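Local coordinates for protein nucleocapsid (Crimean-congo hemorrhagic fever virus, PDB 4AKL) that binds single- and double-stranded RNA, probably helps package the viral genome, and probably cleaves double-stranded DNA without sequence specificity, at residues L153-E161 and T418-A427; V40-A51 and R428-T439. All coordinates share one frame; numbering follows the deposited sequence. Where two conformers were deposited one is given.

Contact 1: residues L153-E161 and T418-A427; sequences LAEYKVPGE and TNTETNNPCA
Asn424 reaches across to the 153-161 segment with its carboxamide, and both ends of that amide are used. ND2 donates to the backbone O of Lys157 at 3.0 Å in a nearly straight bond (161°), the acceptor lying close to the amide plane while the donor is tilted from the carbonyl plane. OD1 accepts from Ala427 N at 2.8 Å, the donor standing above the side-chain carbonyl plane: Asn424 is the N-cap of helix 425-440. A chi1 of -163° swings CG opposite the backbone N and carries ND2 to Lys157 O; the two bonds together fix the rotation of the amide. The cap of one helix is thereby tied to an extended segment distant in sequence.

The same ND2 sits over one face of the Tyr156 ring, 3.5 Å from CZ, with ring and amide planes 77° apart. The phenol end also meets the methyl of Ala427, whose CB is 3.6 Å from Tyr156 OH; the hydroxyl itself is hydrogen-bonded to Ser458. Val158 CG1 packs on the same Ala427 CB at 3.7 Å, so this methyl sits against both the phenol end of Tyr156 and a valine methyl. Farther along, the Pro159 ring slides past Asn423 in the opposite direction, its CG 3.2 Å from Asn423 O. The Asn423 amide turns back to its own loop, ND2 donating to Thr420 O at 2.8 Å on a lone pair. At the exposed margin the modelled conformer of Lys157 passes across Thr420 at about a right angle, an uncertain approach.

Strand 155-156 pairs in parallel with the C-terminal strand 480-481, and helix 450-460 borders both sides of the contact, through Leu455 and Leu459 on Tyr156 and through Ser458 on Cys426 and Thr418.

Contact 2: residues V40-A51 and R428-T439; sequences VPNLDRFVFQMA and RTIVKLFEIQKT
Helices 45-51 and 428-439 run side by side in the same direction, their axes 9.0 Å apart at an angle of only 7°, and the loop residues 40-43 that lead into the first helix continue the contact toward the N-terminal end of 428-439. This nearly parallel helix pair belongs to the largely helical nucleocapsid fold. Ile436 is the central side chain. Its CD1 lies 3.7 Å from Phe46 CB and also meets Leu43 CB, while CG1 packs on Val47 CG2. CG1 stands anti to the carbonyl carbon (chi1 -67°), which brings this longer branch onto Leu43 and Phe46 and leaves CG2 for Met50 CE at 3.8 Å. The folded Met50 chain crosses Ile436 at about a right angle.

Leu43 CD1 meets Leu433 CD2 at 4.0 Å, and Lys432 CG passes along Leu43 CB before the chain bends to put its ammonium group beside the Asp44 carboxylate in a salt bridge whose exact geometry is doubtful. Near the far end, Thr439 CG2 presses on Met50 CG and Ala51, while its OG1 is held by Glu435 O. At the other end Val40 CG1 comes within 3.3 Å of Arg428 NH1; Arg428 NE is hydrogen-bonded to the backbone O of Asn423. Thr429 OG1 also bonds to Pro425 O, and a water donates to both Pro41 O (2.8 Å) and Thr429 OG1 (2.9 Å), bridging the two segments.

Both contacts use helix 425-440: contact 1 holds its N-cap and first turn, contact 2 the flank that follows. Each is partly buried, with exposed residues at its margin (Lys157 and Thr420 in contact 1, Ala51 in contact 2), and lies well away from the centre of the chain, on the same side of it. Their chemistry differs: contact 1 hangs on a single amide that bonds to main-chain atoms of both segments, with a small aromatic and aliphatic patch, whereas contact 2 is mostly aliphatic side-chain packing with one salt bridge and a bridging water, and buries 697 Å² against 390 Å². They meet where Arg428 CD packs on Pro159 CG and Pro425 touches Val40.

Contact 1: residues L153-E161 and T418-A427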
loop_
_atom_site.group_PDB
_atom_site.type_symbol
_atom_site.label_atom_id
_atom_site.label_comp_id
_atom_site.label_asym_id
_atom_site.label_seq_id
_atom_site.Cartn_x
_atom_site.Cartn_y
_atom_site.Cartn_z
ATOM N N LEU A 153 -3.121 -14.606 -6.030
ATOM C CA LEU A 153 -4.013 -15.743 -6.397
ATOM C C LEU A 153 -3.948 -15.998 -7.911
ATOM O O LEU A 153 -4.074 -15.073 -8.703
ATOM C CB LEU A 153 -5.458 -15.467 -5.974
ATOM C CG LEU A 153 -5.769 -15.205 -4.479
ATOM C CD1 LEU A 153 -7.205 -14.707 -4.251
ATOM C CD2 LEU A 153 -5.515 -16.461 -3.662
ATOM N N ALA A 154 -3.715 -17.256 -8.295
ATOM C CA ALA A 154 -3.713 -17.674 -9.712
ATOM C C ALA A 154 -5.127 -17.669 -10.262
ATOM O O ALA A 154 -5.364 -17.274 -11.397
ATOM C CB ALA A 154 -3.125 -19.073 -9.862
ATOM N N GLU A 155 -6.056 -18.125 -9.435
ATOM C CA GLU A 155 -7.436 -18.277 -9.800
ATOM C C GLU A 155 -8.259 -17.389 -8.879
ATOM O O GLU A 155 -7.900 -17.203 -7.718
ATOM C CB GLU A 155 -7.864 -19.749 -9.618
ATOM C CG GLU A 155 -6.767 -20.839 -9.929
ATOM C CD GLU A 155 -6.795 -21.489 -11.357
ATOM O OE1 GLU A 155 -7.888 -21.824 -11.877
ATOM O OE2 GLU A 155 -5.696 -21.684 -11.944
ATOM N N TYR A 156 -9.361 -16.837 -9.387
ATOM C CA TYR A 156 -10.316 -16.110 -8.542
ATOM C C TYR A 156 -11.682 -16.600 -8.898
ATOM O O TYR A 156 -12.153 -16.373 -10.015
ATOM C CB TYR A 156 -10.214 -14.622 -8.769
ATOM C CG TYR A 156 -10.870 -13.721 -7.748
ATOM C CD1 TYR A 156 -10.477 -13.729 -6.426
ATOM C CD2 TYR A 156 -11.843 -12.791 -8.127
ATOM C CE1 TYR A 156 -11.055 -12.863 -5.481
ATOM C CE2 TYR A 156 -12.424 -11.920 -7.190
ATOM C CZ TYR A 156 -12.028 -11.964 -5.874
ATOM O OH TYR A 156 -12.609 -11.103 -4.956
ATOM N N LYS A 157 -12.307 -17.271 -7.935
ATOM C CA LYS A 157 -13.626 -17.863 -8.117
ATOM C C LYS A 157 -14.699 -16.864 -7.738
ATOM O O LYS A 157 -14.729 -16.397 -6.611
ATOM C CB LYS A 157 -13.789 -19.107 -7.251
ATOM C CG LYS A 157 -15.150 -19.765 -7.374
ATOM C CD LYS A 157 -15.300 -20.476 -8.686
ATOM C CE LYS A 157 -16.759 -20.614 -9.063
ATOM N NZ LYS A 157 -17.645 -20.858 -7.892
ATOM N N VAL A 158 -15.579 -16.546 -8.691
ATOM C CA VAL A 158 -16.721 -15.664 -8.471
ATOM C C VAL A 158 -17.937 -16.353 -9.058
ATOM O O VAL A 158 -17.769 -17.225 -9.865
ATOM C CB VAL A 158 -16.536 -14.282 -9.163
ATOM C CG1 VAL A 158 -15.285 -13.547 -8.616
ATOM C CG2 VAL A 158 -16.459 -14.420 -10.667
ATOM N N PRO A 159 -19.160 -15.960 -8.653
ATOM C CA PRO A 159 -20.390 -16.421 -9.288
ATOM C C PRO A 159 -20.433 -16.113 -10.783
ATOM O O PRO A 159 -19.963 -15.060 -11.183
ATOM C CB PRO A 159 -21.483 -15.606 -8.601
ATOM C CG PRO A 159 -20.893 -15.060 -7.428
ATOM C CD PRO A 159 -19.437 -15.084 -7.510
ATOM N N GLY A 160 -21.007 -17.037 -11.576
ATOM C CA GLY A 160 -21.116 -16.910 -13.034
ATOM C C GLY A 160 -21.717 -15.606 -13.543
ATOM O O GLY A 160 -21.324 -15.104 -14.596
ATOM N N GLU A 161 -22.661 -15.052 -12.798
ATOM C CA GLU A 161 -23.337 -13.830 -13.200
ATOM C C GLU A 161 -22.508 -12.536 -13.088
ATOM O O GLU A 161 -22.965 -11.484 -13.532
ATOM C CB GLU A 161 -24.647 -13.671 -12.410
ATOM C CG GLU A 161 -24.479 -13.545 -10.893
ATOM C CD GLU A 161 -25.694 -12.917 -10.203
ATOM O OE1 GLU A 161 -26.224 -11.893 -10.708
ATOM O OE2 GLU A 161 -26.124 -13.455 -9.150
ATOM N N THR A 418 -14.735 -14.157 0.407
ATOM C CA THR A 418 -14.525 -14.442 -0.994
ATOM C C THR A 418 -14.852 -15.895 -1.362
ATOM O O THR A 418 -14.784 -16.242 -2.524
ATOM C CB THR A 418 -13.063 -14.139 -1.417
ATOM O OG1 THR A 418 -12.151 -14.892 -0.609
ATOM C CG2 THR A 418 -12.755 -12.595 -1.288
ATOM N N ASN A 419 -15.218 -16.730 -0.384
ATOM C CA ASN A 419 -15.400 -18.192 -0.649
ATOM C C ASN A 419 -16.701 -18.539 -1.378
ATOM O O ASN A 419 -17.644 -17.739 -1.421
ATOM C CB ASN A 419 -15.235 -19.002 0.625
ATOM C CG ASN A 419 -16.027 -18.451 1.789
ATOM O OD1 ASN A 419 -17.205 -18.784 1.987
ATOM N ND2 ASN A 419 -15.359 -17.597 2.599
ATOM N N THR A 420 -16.750 -19.726 -1.974
ATOM C CA THR A 420 -17.937 -20.105 -2.781
ATOM C C THR A 420 -19.123 -20.545 -1.925
ATOM O O THR A 420 -20.244 -20.522 -2.419
ATOM C CB THR A 420 -17.619 -21.181 -3.821
ATOM O OG1 THR A 420 -16.381 -20.873 -4.455
ATOM C CG2 THR A 420 -18.730 -21.261 -4.897
ATOM N N GLU A 421 -18.895 -20.927 -0.660
ATOM C CA GLU A 421 -20.000 -21.297 0.263
ATOM C C GLU A 421 -20.980 -20.120 0.449
ATOM O O GLU A 421 -22.182 -20.333 0.629
ATOM C CB GLU A 421 -19.487 -21.746 1.624
ATOM C CG GLU A 421 -18.682 -23.072 1.614
ATOM C CD GLU A 421 -17.182 -22.894 1.329
ATOM O OE1 GLU A 421 -16.746 -21.838 0.776
ATOM O OE2 GLU A 421 -16.439 -23.838 1.669
ATOM N N THR A 422 -20.442 -18.896 0.412
ATOM C CA THR A 422 -21.231 -17.662 0.396
ATOM C C THR A 422 -21.218 -16.980 -0.990
ATOM O O THR A 422 -21.715 -15.896 -1.128
ATOM C CB THR A 422 -20.709 -16.660 1.462
ATOM O OG1 THR A 422 -19.309 -16.474 1.281
ATOM C CG2 THR A 422 -20.957 -17.176 2.860
ATOM N N ASN A 423 -20.666 -17.621 -2.011
ATOM C CA ASN A 423 -20.578 -17.042 -3.389
ATOM C C ASN A 423 -19.897 -15.664 -3.528
ATOM O O ASN A 423 -20.335 -14.777 -4.288
ATOM C CB ASN A 423 -21.962 -17.097 -4.101
ATOM C CG ASN A 423 -22.090 -18.283 -5.037
ATOM O OD1 ASN A 423 -22.834 -18.219 -6.004
ATOM N ND2 ASN A 423 -21.359 -19.370 -4.761
ATOM N N ASN A 424 -18.810 -15.509 -2.788
ATOM C CA ASN A 424 -17.930 -14.367 -2.887
ATOM C C ASN A 424 -18.652 -12.989 -2.807
ATOM O O ASN A 424 -18.636 -12.208 -3.753
ATOM C CB ASN A 424 -17.057 -14.518 -4.153
ATOM C CG ASN A 424 -15.832 -13.596 -4.137
ATOM O OD1 ASN A 424 -15.765 -12.696 -3.323
ATOM N ND2 ASN A 424 -14.864 -13.832 -5.041
ATOM N N PRO A 425 -19.273 -12.700 -1.655
ATOM C CA PRO A 425 -19.921 -11.432 -1.498
ATOM C C PRO A 425 -18.947 -10.265 -1.573
ATOM O O PRO A 425 -19.388 -9.176 -1.811
ATOM C CB PRO A 425 -20.554 -11.532 -0.085
ATOM C CG PRO A 425 -19.768 -12.470 0.570
ATOM C CD PRO A 425 -19.448 -13.497 -0.442
ATOM N N CYS A 426 -17.643 -10.511 -1.367
ATOM C CA CYS A 426 -16.651 -9.498 -1.576
ATOM C C CYS A 426 -16.678 -9.054 -3.031
ATOM O O CYS A 426 -16.850 -7.843 -3.337
ATOM C CB CYS A 426 -15.270 -10.022 -1.237
ATOM S SG CYS A 426 -13.982 -8.728 -1.375
ATOM N N ALA A 427 -16.506 -10.022 -3.926
ATOM C CA ALA A 427 -16.441 -9.707 -5.347
ATOM C C ALA A 427 -17.800 -9.164 -5.832
ATOM O O ALA A 427 -17.859 -8.186 -6.572
ATOM C CB ALA A 427 -15.999 -10.908 -6.135
#

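Contact 2: residues V40-A51 and R428-T439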
loop_
_atom_site.group_PDB
_atom_site.type_symbol
_atom_site.label_atom_id
_atom_site.label_comp_id
_atom_site.label_asym_id
_atom_site.label_seq_id
_atom_site.Cartn_x
_atom_site.Cartn_y
_atom_site.Cartn_z
ATOM N N VAL A 40 -25.761 -9.803 2.927
ATOM C CA VAL A 40 -24.985 -9.153 1.887
ATOM C C VAL A 40 -25.726 -7.878 1.448
ATOM O O VAL A 40 -26.913 -7.918 1.213
ATOM C CB VAL A 40 -24.730 -10.108 0.688
ATOM C CG1 VAL A 40 -23.952 -9.402 -0.418
ATOM C CG2 VAL A 40 -23.991 -11.351 1.149
ATOM N N PRO A 41 -25.015 -6.739 1.347
ATOM C CA PRO A 41 -25.708 -5.542 0.969
ATOM C C PRO A 41 -26.210 -5.619 -0.479
ATOM O O PRO A 41 -25.535 -6.147 -1.359
ATOM C CB PRO A 41 -24.643 -4.446 1.119
ATOM C CG PRO A 41 -23.471 -5.080 1.752
ATOM C CD PRO A 41 -23.563 -6.504 1.466
ATOM N N ASN A 42 -27.406 -5.102 -0.695
ATOM C CA ASN A 42 -28.033 -5.108 -1.991
ATOM C C ASN A 42 -27.963 -3.683 -2.488
ATOM O O ASN A 42 -28.614 -2.787 -1.928
ATOM C CB ASN A 42 -29.472 -5.577 -1.895
ATOM C CG ASN A 42 -30.090 -5.866 -3.276
ATOM O OD1 ASN A 42 -29.729 -5.263 -4.285
ATOM N ND2 ASN A 42 -31.019 -6.801 -3.308
ATOM N N LEU A 43 -27.173 -3.481 -3.536
ATOM C CA LEU A 43 -26.936 -2.158 -4.059
ATOM C C LEU A 43 -27.670 -1.916 -5.381
ATOM O O LEU A 43 -27.483 -0.880 -6.005
ATOM C CB LEU A 43 -25.423 -1.935 -4.220
ATOM C CG LEU A 43 -24.483 -2.260 -3.032
ATOM C CD1 LEU A 43 -23.022 -1.909 -3.359
ATOM C CD2 LEU A 43 -24.898 -1.544 -1.768
ATOM N N ASP A 44 -28.510 -2.864 -5.788
ATOM C CA ASP A 44 -29.243 -2.836 -7.071
ATOM C C ASP A 44 -29.888 -1.515 -7.324
ATOM O O ASP A 44 -29.677 -0.911 -8.373
ATOM C CB ASP A 44 -30.364 -3.917 -7.118
ATOM C CG ASP A 44 -29.840 -5.333 -7.427
ATOM O OD1 ASP A 44 -28.670 -5.477 -7.791
ATOM O OD2 ASP A 44 -30.615 -6.320 -7.311
ATOM N N ARG A 45 -30.668 -1.048 -6.354
ATOM C CA ARG A 45 -31.423 0.175 -6.533
ATOM C C ARG A 45 -30.560 1.376 -6.910
ATOM O O ARG A 45 -31.045 2.286 -7.560
ATOM C CB ARG A 45 -32.248 0.502 -5.283
ATOM C CG ARG A 45 -31.442 1.102 -4.096
ATOM C CD ARG A 45 -32.375 1.131 -2.873
ATOM N NE ARG A 45 -31.760 1.692 -1.678
ATOM C CZ ARG A 45 -31.008 1.024 -0.808
ATOM N NH1 ARG A 45 -30.721 -0.268 -0.966
ATOM N NH2 ARG A 45 -30.506 1.663 0.237
ATOM N N PHE A 46 -29.292 1.383 -6.519
ATOM C CA PHE A 46 -28.435 2.529 -6.833
ATOM C C PHE A 46 -28.071 2.611 -8.323
ATOM O O PHE A 46 -27.657 3.676 -8.799
ATOM C CB PHE A 46 -27.179 2.548 -5.981
ATOM C CG PHE A 46 -27.450 2.656 -4.483
ATOM C CD1 PHE A 46 -27.770 3.884 -3.905
ATOM C CD2 PHE A 46 -27.366 1.541 -3.665
ATOM C CE1 PHE A 46 -28.041 3.990 -2.535
ATOM C CE2 PHE A 46 -27.621 1.635 -2.298
ATOM C CZ PHE A 46 -27.960 2.869 -1.726
ATOM N N VAL A 47 -28.216 1.518 -9.076
ATOM C CA VAL A 47 -27.949 1.596 -10.511
ATOM C C VAL A 47 -29.069 2.429 -11.208
ATOM O O VAL A 47 -28.776 3.301 -12.040
ATOM C CB VAL A 47 -27.800 0.219 -11.170
ATOM C CG1 VAL A 47 -27.768 0.365 -12.716
ATOM C CG2 VAL A 47 -26.526 -0.536 -10.621
ATOM N N PHE A 48 -30.318 2.154 -10.836
ATOM C CA PHE A 48 -31.466 2.793 -11.440
ATOM C C PHE A 48 -31.525 4.254 -11.051
ATOM O O PHE A 48 -31.835 5.072 -11.876
ATOM C CB PHE A 48 -32.782 2.090 -11.052
ATOM C CG PHE A 48 -32.768 0.645 -11.343
ATOM C CD1 PHE A 48 -32.535 0.202 -12.631
ATOM C CD2 PHE A 48 -32.943 -0.297 -10.317
ATOM C CE1 PHE A 48 -32.500 -1.150 -12.914
ATOM C CE2 PHE A 48 -32.907 -1.654 -10.586
ATOM C CZ PHE A 48 -32.684 -2.092 -11.893
ATOM N N GLN A 49 -31.223 4.552 -9.788
ATOM C CA GLN A 49 -31.116 5.932 -9.325
ATOM C C GLN A 49 -30.066 6.677 -10.132
ATOM O O GLN A 49 -30.316 7.793 -10.626
ATOM C CB GLN A 49 -30.742 6.016 -7.845
ATOM C CG GLN A 49 -31.823 5.545 -6.832
ATOM C CD GLN A 49 -31.323 5.701 -5.398
ATOM O OE1 GLN A 49 -30.421 6.525 -5.118
ATOM N NE2 GLN A 49 -31.861 4.918 -4.503
ATOM N N MET A 50 -28.900 6.046 -10.271
ATOM C CA MET A 50 -27.785 6.630 -11.011
ATOM C C MET A 50 -28.211 6.936 -12.425
ATOM O O MET A 50 -28.002 8.048 -12.892
ATOM C CB MET A 50 -26.538 5.708 -11.004
ATOM C CG MET A 50 -25.281 6.367 -11.450
ATOM S SD MET A 50 -24.797 7.831 -10.425
ATOM C CE MET A 50 -23.836 7.048 -9.173
ATOM N N ALA A 51 -28.849 5.959 -13.083
ATOM C CA ALA A 51 -29.312 6.097 -14.441
ATOM C C ALA A 51 -30.373 7.216 -14.632
ATOM O O ALA A 51 -30.463 7.808 -15.704
ATOM C CB ALA A 51 -29.873 4.743 -14.929
ATOM N N ARG A 428 -18.900 -9.753 -5.399
ATOM C CA ARG A 428 -20.183 -9.217 -5.850
ATOM C C ARG A 428 -20.300 -7.718 -5.550
ATOM O O ARG A 428 -20.766 -6.962 -6.398
ATOM C CB ARG A 428 -21.346 -9.971 -5.253
ATOM C CG ARG A 428 -21.514 -11.335 -5.889
ATOM C CD ARG A 428 -22.708 -12.056 -5.354
ATOM N NE ARG A 428 -22.394 -12.836 -4.145
ATOM C CZ ARG A 428 -22.988 -12.734 -2.937
ATOM N NH1 ARG A 428 -23.976 -11.870 -2.677
ATOM N NH2 ARG A 428 -22.581 -13.522 -1.969
ATOM N N THR A 429 -19.854 -7.318 -4.370
ATOM C CA THR A 429 -20.016 -5.964 -3.898
ATOM C C THR A 429 -19.063 -4.976 -4.606
ATOM O O THR A 429 -19.459 -3.831 -4.895
ATOM C CB THR A 429 -19.792 -5.936 -2.391
ATOM O OG1 THR A 429 -20.663 -6.887 -1.772
ATOM C CG2 THR A 429 -19.999 -4.501 -1.796
ATOM N N ILE A 430 -17.818 -5.401 -4.861
ATOM C CA ILE A 430 -16.853 -4.633 -5.654
ATOM C C ILE A 430 -17.402 -4.324 -7.044
ATOM O O ILE A 430 -17.341 -3.212 -7.499
ATOM C CB ILE A 430 -15.511 -5.394 -5.797
ATOM C CG1 ILE A 430 -14.728 -5.372 -4.470
ATOM C CG2 ILE A 430 -14.628 -4.783 -6.886
ATOM C CD1 ILE A 430 -13.452 -6.249 -4.394
ATOM N N VAL A 431 -17.940 -5.352 -7.695
ATOM C CA VAL A 431 -18.510 -5.280 -9.049
ATOM C C VAL A 431 -19.722 -4.339 -9.113
ATOM O O VAL A 431 -19.861 -3.521 -10.061
ATOM C CB VAL A 431 -18.917 -6.726 -9.544
ATOM C CG1 VAL A 431 -19.898 -6.677 -10.643
ATOM C CG2 VAL A 431 -17.686 -7.500 -9.937
ATOM N N LYS A 432 -20.594 -4.456 -8.119
ATOM C CA LYS A 432 -21.774 -3.647 -8.088
ATOM C C LYS A 432 -21.351 -2.190 -7.913
ATOM O O LYS A 432 -21.964 -1.322 -8.537
ATOM C CB LYS A 432 -22.789 -4.087 -7.030
ATOM C CG LYS A 432 -24.259 -3.882 -7.490
ATOM C CD LYS A 432 -24.597 -4.914 -8.623
ATOM C CE LYS A 432 -26.009 -5.340 -8.705
ATOM N NZ LYS A 432 -26.907 -4.478 -9.506
ATOM N N LEU A 433 -20.293 -1.912 -7.136
ATOM C CA LEU A 433 -19.805 -0.521 -7.023
ATOM C C LEU A 433 -19.211 0.011 -8.329
ATOM O O LEU A 433 -19.393 1.197 -8.665
ATOM C CB LEU A 433 -18.790 -0.331 -5.934
ATOM C CG LEU A 433 -19.383 -0.471 -4.551
ATOM C CD1 LEU A 433 -18.284 -0.826 -3.565
ATOM C CD2 LEU A 433 -20.137 0.803 -4.114
ATOM N N PHE A 434 -18.499 -0.847 -9.038
ATOM C CA PHE A 434 -17.966 -0.509 -10.324
ATOM C C PHE A 434 -19.116 -0.169 -11.305
ATOM O O PHE A 434 -19.061 0.837 -11.940
ATOM C CB PHE A 434 -17.113 -1.667 -10.879
ATOM C CG PHE A 434 -16.567 -1.417 -12.272
ATOM C CD1 PHE A 434 -15.445 -0.611 -12.464
ATOM C CD2 PHE A 434 -17.147 -1.992 -13.373
ATOM C CE1 PHE A 434 -14.943 -0.409 -13.748
ATOM C CE2 PHE A 434 -16.628 -1.779 -14.669
ATOM C CZ PHE A 434 -15.547 -0.991 -14.836
ATOM N N GLU A 435 -20.138 -1.012 -11.376
ATOM C CA GLU A 435 -21.238 -0.826 -12.298
ATOM C C GLU A 435 -21.925 0.483 -11.976
ATOM O O GLU A 435 -22.242 1.270 -12.864
ATOM C CB GLU A 435 -22.187 -2.032 -12.284
ATOM C CG GLU A 435 -21.507 -3.325 -12.898
ATOM C CD GLU A 435 -22.273 -4.636 -12.646
ATOM O OE1 GLU A 435 -22.986 -4.765 -11.611
ATOM O OE2 GLU A 435 -22.164 -5.554 -13.492
ATOM N N ILE A 436 -22.111 0.742 -10.689
ATOM C CA ILE A 436 -22.697 2.005 -10.249
ATOM C C ILE A 436 -21.826 3.211 -10.671
ATOM O O ILE A 436 -22.374 4.204 -11.232
ATOM C CB ILE A 436 -22.963 2.004 -8.746
ATOM C CG1 ILE A 436 -24.050 1.003 -8.396
ATOM C CG2 ILE A 436 -23.393 3.382 -8.247
ATOM C CD1 ILE A 436 -24.102 0.708 -6.933
ATOM N N GLN A 437 -20.509 3.158 -10.427
ATOM C CA GLN A 437 -19.594 4.249 -10.874
ATOM C C GLN A 437 -19.713 4.435 -12.380
ATOM O O GLN A 437 -19.729 5.597 -12.884
ATOM C CB GLN A 437 -18.081 4.030 -10.586
ATOM C CG GLN A 437 -17.652 3.669 -9.156
ATOM C CD GLN A 437 -16.100 3.517 -8.941
ATOM O OE1 GLN A 437 -15.591 2.708 -8.059
ATOM N NE2 GLN A 437 -15.346 4.322 -9.712
ATOM N N LYS A 438 -19.780 3.325 -13.099
ATOM C CA LYS A 438 -19.777 3.351 -14.543
ATOM C C LYS A 438 -21.042 3.963 -15.138
ATOM O O LYS A 438 -20.970 4.636 -16.169
ATOM C CB LYS A 438 -19.600 1.923 -15.074
ATOM C CG LYS A 438 -19.327 1.841 -16.533
ATOM C CD LYS A 438 -18.702 0.453 -16.949
ATOM C CE LYS A 438 -19.674 -0.578 -17.486
ATOM N NZ LYS A 438 -19.379 -0.951 -18.934
ATOM N N THR A 439 -22.186 3.709 -14.503
ATOM C CA THR A 439 -23.474 4.250 -14.934
ATOM C C THR A 439 -23.457 5.779 -14.920
ATOM O O THR A 439 -23.951 6.426 -15.846
ATOM C CB THR A 439 -24.612 3.761 -14.010
ATOM O OG1 THR A 439 -24.689 2.348 -14.056
ATOM C CG2 THR A 439 -25.921 4.315 -14.416
HETATM O O HOH W 1 -23.224 -6.345 -2.960
#